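Local coordinates for protein aminoglycoside phosphotransferase (Streptomyces rimosus, PDB 6FUC) that probably phosphorylates the 3''-hydroxyl group of the aminoglycoside antibiotic streptomycin with ATP as phosphate donor, and so confers resistance, at residues A6-D14 with R77-L86; V90-A98 with L192-D200. All coordinates share one frame; numbering follows the deposited sequence. Where two conformers were deposited one is given.

Contact 1 of 2, residues A6-D14 with R77-L86; sequences AFLTLLRAD and RVGAAGAGLL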
loop_
_atom_site.group_PDB
_atom_site.type_symbol
_atom_site.label_atom_id
_atom_site.label_comp_id
_atom_site.label_asym_id
_atom_site.label_seq_id
_atom_site.Cartn_x
_atom_site.Cartn_y
_atom_site.Cartn_z
ATOM N N ALA A 6 25.509 -5.572 -2.996
ATOM C CA ALA A 6 25.541 -4.752 -1.802
ATOM C C ALA A 6 24.388 -5.141 -0.856
ATOM O O ALA A 6 24.590 -5.203 0.372
ATOM C CB ALA A 6 25.450 -3.278 -2.151
ATOM N N PHE A 7 23.201 -5.418 -1.399
ATOM C CA PHE A 7 22.061 -5.723 -0.558
ATOM C C PHE A 7 22.235 -7.073 0.123
ATOM O O PHE A 7 22.009 -7.208 1.326
ATOM C CB PHE A 7 20.818 -5.677 -1.393
ATOM C CG PHE A 7 20.429 -4.298 -1.905
ATOM C CD1 PHE A 7 20.958 -3.127 -1.383
ATOM C CD2 PHE A 7 19.523 -4.217 -2.934
ATOM C CE1 PHE A 7 20.530 -1.910 -1.860
ATOM C CE2 PHE A 7 19.053 -3.004 -3.404
ATOM C CZ PHE A 7 19.619 -1.853 -2.870
ATOM N N LEU A 8 22.723 -8.044 -0.627
ATOM C CA LEU A 8 22.913 -9.347 -0.045
ATOM C C LEU A 8 24.036 -9.280 1.045
ATOM O O LEU A 8 23.974 -9.983 2.051
ATOM C CB LEU A 8 23.234 -10.416 -1.108
ATOM C CG LEU A 8 21.970 -10.843 -1.913
ATOM C CD1 LEU A 8 22.361 -11.573 -3.203
ATOM C CD2 LEU A 8 21.054 -11.711 -1.069
ATOM N N THR A 9 24.999 -8.384 0.905
ATOM C CA THR A 9 26.012 -8.199 1.945
ATOM C C THR A 9 25.372 -7.775 3.270
ATOM O O THR A 9 25.695 -8.296 4.316
ATOM C CB THR A 9 27.089 -7.242 1.485
ATOM O OG1 THR A 9 27.716 -7.795 0.303
ATOM C CG2 THR A 9 28.118 -7.075 2.460
ATOM N N LEU A 10 24.466 -6.824 3.187
ATOM C CA LEU A 10 23.745 -6.403 4.367
ATOM C C LEU A 10 22.994 -7.569 4.971
ATOM O O LEU A 10 22.969 -7.731 6.193
ATOM C CB LEU A 10 22.722 -5.259 4.097
ATOM C CG LEU A 10 23.312 -3.917 3.696
ATOM C CD1 LEU A 10 22.249 -2.969 3.249
ATOM C CD2 LEU A 10 24.039 -3.340 4.902
ATOM N N LEU A 11 22.275 -8.344 4.121
ATOM C CA LEU A 11 21.424 -9.385 4.628
ATOM C C LEU A 11 22.203 -10.571 5.211
ATOM O O LEU A 11 21.761 -11.219 6.150
ATOM C CB LEU A 11 20.468 -9.858 3.573
ATOM C CG LEU A 11 19.528 -8.792 2.992
ATOM C CD1 LEU A 11 18.592 -9.407 1.986
ATOM C CD2 LEU A 11 18.804 -7.988 4.075
ATOM N N ARG A 12 23.380 -10.836 4.626
ATOM C CA ARG A 12 24.226 -11.887 5.056
ATOM C C ARG A 12 25.075 -11.544 6.244
ATOM O O ARG A 12 25.779 -12.437 6.765
ATOM C CB ARG A 12 25.083 -12.404 3.897
ATOM C CG ARG A 12 24.271 -13.085 2.806
ATOM C CD ARG A 12 25.063 -13.385 1.554
ATOM N NE ARG A 12 24.213 -14.094 0.573
ATOM C CZ ARG A 12 24.433 -14.177 -0.729
ATOM N NH1 ARG A 12 25.438 -13.499 -1.293
ATOM N NH2 ARG A 12 23.638 -14.917 -1.497
ATOM N N ALA A 13 25.023 -10.320 6.732
ATOM C CA ALA A 13 25.983 -9.859 7.709
ATOM C C ALA A 13 25.972 -10.660 8.997
ATOM O O ALA A 13 27.012 -10.795 9.639
ATOM C CB ALA A 13 25.836 -8.384 8.032
ATOM N N ASP A 14 24.823 -11.178 9.422
ATOM C CA ASP A 14 24.775 -11.953 10.640
ATOM C C ASP A 14 25.220 -13.399 10.496
ATOM O O ASP A 14 25.330 -14.105 11.475
ATOM C CB ASP A 14 23.402 -11.947 11.243
ATOM C CG ASP A 14 22.381 -12.577 10.344
ATOM O OD1 ASP A 14 21.990 -11.931 9.380
ATOM O OD2 ASP A 14 22.225 -13.890 10.233
ATOM N N ARG A 77 19.510 -2.423 9.087
ATOM C CA ARG A 77 20.931 -2.532 8.767
ATOM C C ARG A 77 21.282 -1.454 7.769
ATOM O O ARG A 77 20.528 -1.243 6.801
ATOM C CB ARG A 77 21.216 -3.921 8.202
ATOM C CG ARG A 77 20.927 -5.022 9.194
ATOM C CD ARG A 77 21.327 -6.385 8.682
ATOM N NE ARG A 77 20.932 -7.397 9.638
ATOM C CZ ARG A 77 21.008 -8.691 9.446
ATOM N NH1 ARG A 77 21.551 -9.176 8.330
ATOM N NH2 ARG A 77 20.566 -9.500 10.347
ATOM N N VAL A 78 22.424 -0.792 7.986
ATOM C CA VAL A 78 22.799 0.305 7.130
ATOM C C VAL A 78 24.263 0.185 6.766
ATOM O O VAL A 78 25.100 -0.318 7.522
ATOM C CB VAL A 78 22.578 1.680 7.782
ATOM C CG1 VAL A 78 21.131 1.834 8.095
ATOM C CG2 VAL A 78 23.399 1.908 9.042
ATOM N N GLY A 79 24.621 0.617 5.557
ATOM C CA GLY A 79 26.009 0.779 5.173
ATOM C C GLY A 79 26.128 1.803 4.078
ATOM O O GLY A 79 25.179 2.469 3.749
ATOM N N ALA A 80 27.302 1.867 3.454
ATOM C CA ALA A 80 27.559 2.821 2.403
ATOM C C ALA A 80 26.667 2.751 1.159
ATOM O O ALA A 80 26.387 3.780 0.489
ATOM C CB ALA A 80 29.025 2.701 2.024
ATOM N N ALA A 81 26.187 1.568 0.882
ATOM C CA ALA A 81 25.406 1.332 -0.293
ATOM C C ALA A 81 23.878 1.339 -0.042
ATOM O O ALA A 81 23.106 1.054 -0.959
ATOM C CB ALA A 81 25.875 0.025 -0.925
ATOM N N GLY A 82 23.435 1.597 1.190
ATOM C CA GLY A 82 22.038 1.793 1.494
ATOM C C GLY A 82 21.628 1.074 2.767
ATOM O O GLY A 82 22.409 1.005 3.725
ATOM N N ALA A 83 20.428 0.571 2.784
ATOM C CA ALA A 83 19.831 0.061 4.034
ATOM C C ALA A 83 18.950 -1.139 3.717
ATOM O O ALA A 83 18.429 -1.301 2.590
ATOM C CB ALA A 83 19.024 1.127 4.782
ATOM N N GLY A 84 18.797 -1.970 4.744
ATOM C CA GLY A 84 17.903 -3.132 4.711
ATOM C C GLY A 84 17.031 -3.157 5.907
ATOM O O GLY A 84 17.468 -2.967 7.038
ATOM N N LEU A 85 15.744 -3.425 5.645
ATOM C CA LEU A 85 14.717 -3.535 6.662
ATOM C C LEU A 85 14.220 -4.974 6.666
ATOM O O LEU A 85 13.615 -5.421 5.678
ATOM C CB LEU A 85 13.570 -2.575 6.346
ATOM C CG LEU A 85 12.333 -2.680 7.162
ATOM C CD1 LEU A 85 12.611 -2.540 8.636
ATOM C CD2 LEU A 85 11.261 -1.687 6.704
ATOM N N LEU A 86 14.489 -5.695 7.748
ATOM C CA LEU A 86 14.114 -7.111 7.850
ATOM C C LEU A 86 12.852 -7.198 8.693
ATOM O O LEU A 86 12.794 -6.627 9.786
ATOM C CB LEU A 86 15.244 -7.933 8.482
ATOM C CG LEU A 86 16.474 -8.186 7.662
ATOM C CD1 LEU A 86 17.263 -6.956 7.334
ATOM C CD2 LEU A 86 17.369 -9.185 8.350
#
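R77 reaches across from the end of strand 73-79 to carbonyls in the C-terminal part of helix 4-12, a clear case of an arginine gathering several acceptors at once. R77 NH1 donates to L10 O at 2.9 Å, nearly straight at 164°; L10 O lies in the guanidinium plane, and the N-H arrives on one of its lone pairs in the carbonyl plane. A second bond from R77 NH1, to L11 O, is weak. R77 NH1 and NH2 also converge end-on upon D14 OD1, each at 3.0 Å, but D14 was modelled in two conformers, so this grip may be held only part of the time. In the conformer given, NH1 meets the anti lone pair, whereas NH2 comes from above the carboxylate plane. The inner nitrogen NE is held by a salt bridge to D75. An extended chain from CG to NE carries the guanidinium to the helix, where its positive charge probably complements the partial negative charge of the carbonyls. L86 CD2 packs over the centre of one face of the R77 guanidinium, 3.8 Å above it.

Beyond the polar group, L10 is the wedge. L10 CD1 settles against the backbone of strand 82-88, 3.8 Å from A83 C, while L10 CD2 bears on the neighbouring strand, 4.0 Å from V78 C. L11 CD2 slides past L86 CD1 in the opposite direction. At the type I beta turn G79-G82, A6 CB meets A81 CB at 3.5 Å, and the F7 ring turns an edge to A81 O. A83 and L85 of strand 82-88 point the other way, toward helix 50-63. The five-stranded antiparallel sheet with that helix on one face is that of the kinase-like N-terminal lobe; helix 4-12 lies on the other face.

Contact 2 of 2, residues V90-A98 with L192-D200; sequences VEGIPADRA and LPNIILDPD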
loop_
_atom_site.group_PDB
_atom_site.type_symbol
_atom_site.label_atom_id
_atom_site.label_comp_id
_atom_site.label_asym_id
_atom_site.label_seq_id
_atom_site.Cartn_x
_atom_site.Cartn_y
_atom_site.Cartn_z
ATOM N N VAL A 90 4.015 -12.063 7.274
ATOM C CA VAL A 90 2.633 -12.192 7.665
ATOM C C VAL A 90 2.123 -13.406 6.929
ATOM O O VAL A 90 1.946 -13.367 5.719
ATOM C CB VAL A 90 1.838 -10.932 7.363
ATOM C CG1 VAL A 90 0.383 -11.183 7.692
ATOM C CG2 VAL A 90 2.394 -9.752 8.176
ATOM N N GLU A 91 1.963 -14.519 7.647
ATOM C CA GLU A 91 1.623 -15.762 6.987
ATOM C C GLU A 91 0.228 -15.762 6.405
ATOM O O GLU A 91 -0.686 -15.272 7.061
ATOM C CB GLU A 91 1.799 -16.938 7.909
ATOM C CG GLU A 91 3.200 -17.096 8.475
ATOM C CD GLU A 91 4.240 -17.666 7.519
ATOM O OE1 GLU A 91 3.907 -18.244 6.452
ATOM O OE2 GLU A 91 5.439 -17.552 7.870
ATOM N N GLY A 92 0.106 -16.309 5.218
ATOM C CA GLY A 92 -1.171 -16.447 4.558
ATOM C C GLY A 92 -1.118 -16.152 3.087
ATOM O O GLY A 92 -0.018 -16.069 2.530
ATOM N N ILE A 93 -2.293 -15.949 2.496
ATOM C CA ILE A 93 -2.345 -15.800 1.030
ATOM C C ILE A 93 -2.621 -14.325 0.736
ATOM O O ILE A 93 -3.623 -13.743 1.238
ATOM C CB ILE A 93 -3.433 -16.661 0.350
ATOM C CG1 ILE A 93 -3.549 -16.361 -1.155
ATOM C CG2 ILE A 93 -4.739 -16.625 1.056
ATOM C CD1 ILE A 93 -3.943 -17.581 -1.972
ATOM N N PRO A 94 -1.781 -13.669 -0.070
ATOM C CA PRO A 94 -2.109 -12.289 -0.471
ATOM C C PRO A 94 -3.447 -12.270 -1.192
ATOM O O PRO A 94 -3.746 -13.127 -2.005
ATOM C CB PRO A 94 -0.941 -11.886 -1.370
ATOM C CG PRO A 94 0.136 -12.825 -1.020
ATOM C CD PRO A 94 -0.504 -14.108 -0.671
ATOM N N ALA A 95 -4.255 -11.245 -0.912
ATOM C CA ALA A 95 -5.616 -11.236 -1.404
ATOM C C ALA A 95 -5.725 -11.115 -2.917
ATOM O O ALA A 95 -6.753 -11.547 -3.475
ATOM C CB ALA A 95 -6.398 -10.150 -0.729
ATOM N N ASP A 96 -4.693 -10.662 -3.605
ATOM C CA ASP A 96 -4.757 -10.660 -5.047
ATOM C C ASP A 96 -4.668 -12.037 -5.653
ATOM O O ASP A 96 -5.030 -12.208 -6.822
ATOM C CB ASP A 96 -3.722 -9.742 -5.660
ATOM C CG ASP A 96 -2.307 -10.256 -5.482
ATOM O OD1 ASP A 96 -1.944 -10.627 -4.327
ATOM O OD2 ASP A 96 -1.524 -10.236 -6.474
ATOM N N ARG A 97 -4.228 -13.023 -4.868
ATOM C CA ARG A 97 -4.072 -14.397 -5.332
ATOM C C ARG A 97 -5.325 -15.218 -5.037
ATOM O O ARG A 97 -5.398 -16.362 -5.459
ATOM C CB ARG A 97 -2.815 -15.041 -4.757
ATOM C CG ARG A 97 -1.513 -14.361 -5.181
ATOM C CD ARG A 97 -0.308 -15.158 -4.656
ATOM N N ALA A 98 -6.268 -14.661 -4.297
ATOM C CA ALA A 98 -7.530 -15.312 -3.984
ATOM C C ALA A 98 -8.376 -15.434 -5.232
ATOM O O ALA A 98 -8.500 -14.503 -6.026
ATOM C CB ALA A 98 -8.289 -14.513 -2.894
ATOM N N LEU A 192 -5.039 -5.018 -3.172
ATOM C CA LEU A 192 -5.184 -6.406 -2.694
ATOM C C LEU A 192 -3.904 -7.142 -2.317
ATOM O O LEU A 192 -3.930 -7.901 -1.361
ATOM C CB LEU A 192 -5.952 -7.266 -3.705
ATOM C CG LEU A 192 -7.425 -6.995 -3.869
ATOM C CD1 LEU A 192 -7.995 -8.007 -4.842
ATOM C CD2 LEU A 192 -8.185 -7.053 -2.547
ATOM N N PRO A 193 -2.773 -6.928 -3.019
ATOM C CA PRO A 193 -1.575 -7.640 -2.632
ATOM C C PRO A 193 -1.154 -7.379 -1.198
ATOM O O PRO A 193 -0.390 -8.174 -0.635
ATOM C CB PRO A 193 -0.495 -7.121 -3.613
ATOM C CG PRO A 193 -1.310 -6.835 -4.861
ATOM C CD PRO A 193 -2.575 -6.237 -4.322
ATOM N N ASN A 194 -1.553 -6.243 -0.647
ATOM C CA ASN A 194 -1.074 -5.809 0.673
ATOM C C ASN A 194 -1.960 -6.245 1.815
ATOM O O ASN A 194 -1.711 -5.876 2.980
ATOM C CB ASN A 194 -0.749 -4.331 0.659
ATOM C CG ASN A 194 0.370 -4.016 -0.264
ATOM O OD1 ASN A 194 1.243 -4.870 -0.512
ATOM N ND2 ASN A 194 0.455 -2.777 -0.726
ATOM N N ILE A 195 -2.971 -7.049 1.514
ATOM C CA ILE A 195 -3.885 -7.618 2.536
ATOM C C ILE A 195 -3.634 -9.129 2.487
ATOM O O ILE A 195 -3.853 -9.756 1.471
ATOM C CB ILE A 195 -5.349 -7.291 2.231
ATOM C CG1 ILE A 195 -5.559 -5.775 2.084
ATOM C CG2 ILE A 195 -6.217 -7.921 3.270
ATOM C CD1 ILE A 195 -6.908 -5.428 1.609
ATOM N N ILE A 196 -3.177 -9.688 3.603
ATOM C CA ILE A 196 -2.878 -11.121 3.678
ATOM C C ILE A 196 -4.072 -11.793 4.346
ATOM O O ILE A 196 -4.511 -11.358 5.424
ATOM C CB ILE A 196 -1.603 -11.399 4.445
ATOM C CG1 ILE A 196 -0.430 -10.593 3.877
ATOM C CG2 ILE A 196 -1.291 -12.901 4.390
ATOM C CD1 ILE A 196 -0.137 -10.737 2.396
ATOM N N LEU A 197 -4.548 -12.864 3.745
ATOM C CA LEU A 197 -5.715 -13.615 4.238
ATOM C C LEU A 197 -5.268 -14.919 4.876
ATOM O O LEU A 197 -4.353 -15.600 4.412
ATOM C CB LEU A 197 -6.661 -13.951 3.079
ATOM C CG LEU A 197 -7.129 -12.746 2.271
ATOM C CD1 LEU A 197 -8.023 -13.192 1.125
ATOM C CD2 LEU A 197 -7.806 -11.706 3.098
ATOM N N ASP A 198 -5.968 -15.294 5.952
ATOM C CA ASP A 198 -5.771 -16.611 6.543
ATOM C C ASP A 198 -6.363 -17.653 5.578
ATOM O O ASP A 198 -7.498 -17.545 5.194
ATOM C CB ASP A 198 -6.494 -16.670 7.888
ATOM C CG ASP A 198 -6.357 -17.971 8.612
ATOM O OD1 ASP A 198 -6.672 -19.056 8.100
ATOM O OD2 ASP A 198 -5.910 -17.925 9.779
ATOM N N PRO A 199 -5.547 -18.650 5.171
ATOM C CA PRO A 199 -5.995 -19.577 4.103
ATOM C C PRO A 199 -7.067 -20.550 4.535
ATOM O O PRO A 199 -7.644 -21.212 3.684
ATOM C CB PRO A 199 -4.720 -20.274 3.729
ATOM C CG PRO A 199 -3.891 -20.220 4.898
ATOM C CD PRO A 199 -4.132 -18.894 5.502
ATOM N N ASP A 200 -7.298 -20.676 5.843
ATOM C CA ASP A 200 -8.325 -21.572 6.367
ATOM C C ASP A 200 -9.601 -20.855 6.719
ATOM O O ASP A 200 -10.705 -21.339 6.393
ATOM C CB ASP A 200 -7.763 -22.378 7.536
ATOM C CG ASP A 200 -6.714 -23.309 7.048
ATOM O OD1 ASP A 200 -7.031 -24.189 6.180
ATOM O OD2 ASP A 200 -5.546 -23.184 7.444
#
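I93 and L197 form a hydrogen-bonded antiparallel pair, with I93 N to L197 O and L197 N to I93 O both at 2.8 Å. A95 N then reaches I195 O at 2.8 Å, with L192 O as a weak second acceptor. P94, which has no N-H to give, faces I196 in the non-hydrogen-bonded pair between them. Strand 93-94 is thus an edge strand on the central strand 195-197, with 204-207 on the other side. In the kinase-like fold this small sheet lies in the C-terminal lobe, and N194 closes an HGDxxxxN motif, which in related phosphotransferases forms the catalytic loop.

Among the apolar contacts, I196 does most. I196 CG2, anti to the backbone N, presses on G92 C at 3.5 Å; CD1 runs alongside the P94 ring, and V90 CG1 crosses at 3.8 Å from I196 CB. On the opposite face of the sheet, I93 CG2 lies 3.9 Å from L197 CB. A95 CB packs against L192 CD2, I195 CB and L197 CD1. At the far end, D96 crosses P193 at about a right angle, D96 CG lying 3.6 Å from P193 CG.

Overall arrangement
The two contacts show how one continuous chain serves both lobes of a kinase-like enzyme. Contact 1 belongs to the five-stranded sheet of the N-terminal lobe, contact 2 to the C-terminal lobe, and their centres lie about 28 Å apart. They follow in series: the chain between strand 82-88 and strand 93-94 probably corresponds to the interlobe linker of related kinases. Contact 2 is the deeper, its centre about 14 Å from the centre of the chain against about 23 Å for contact 1. N194 ND2 is bonded to D189 O, and the N194 side chain touches D209, tying contact 2 to the probable catalytic region; contact 1 lies on the outer part of the fold.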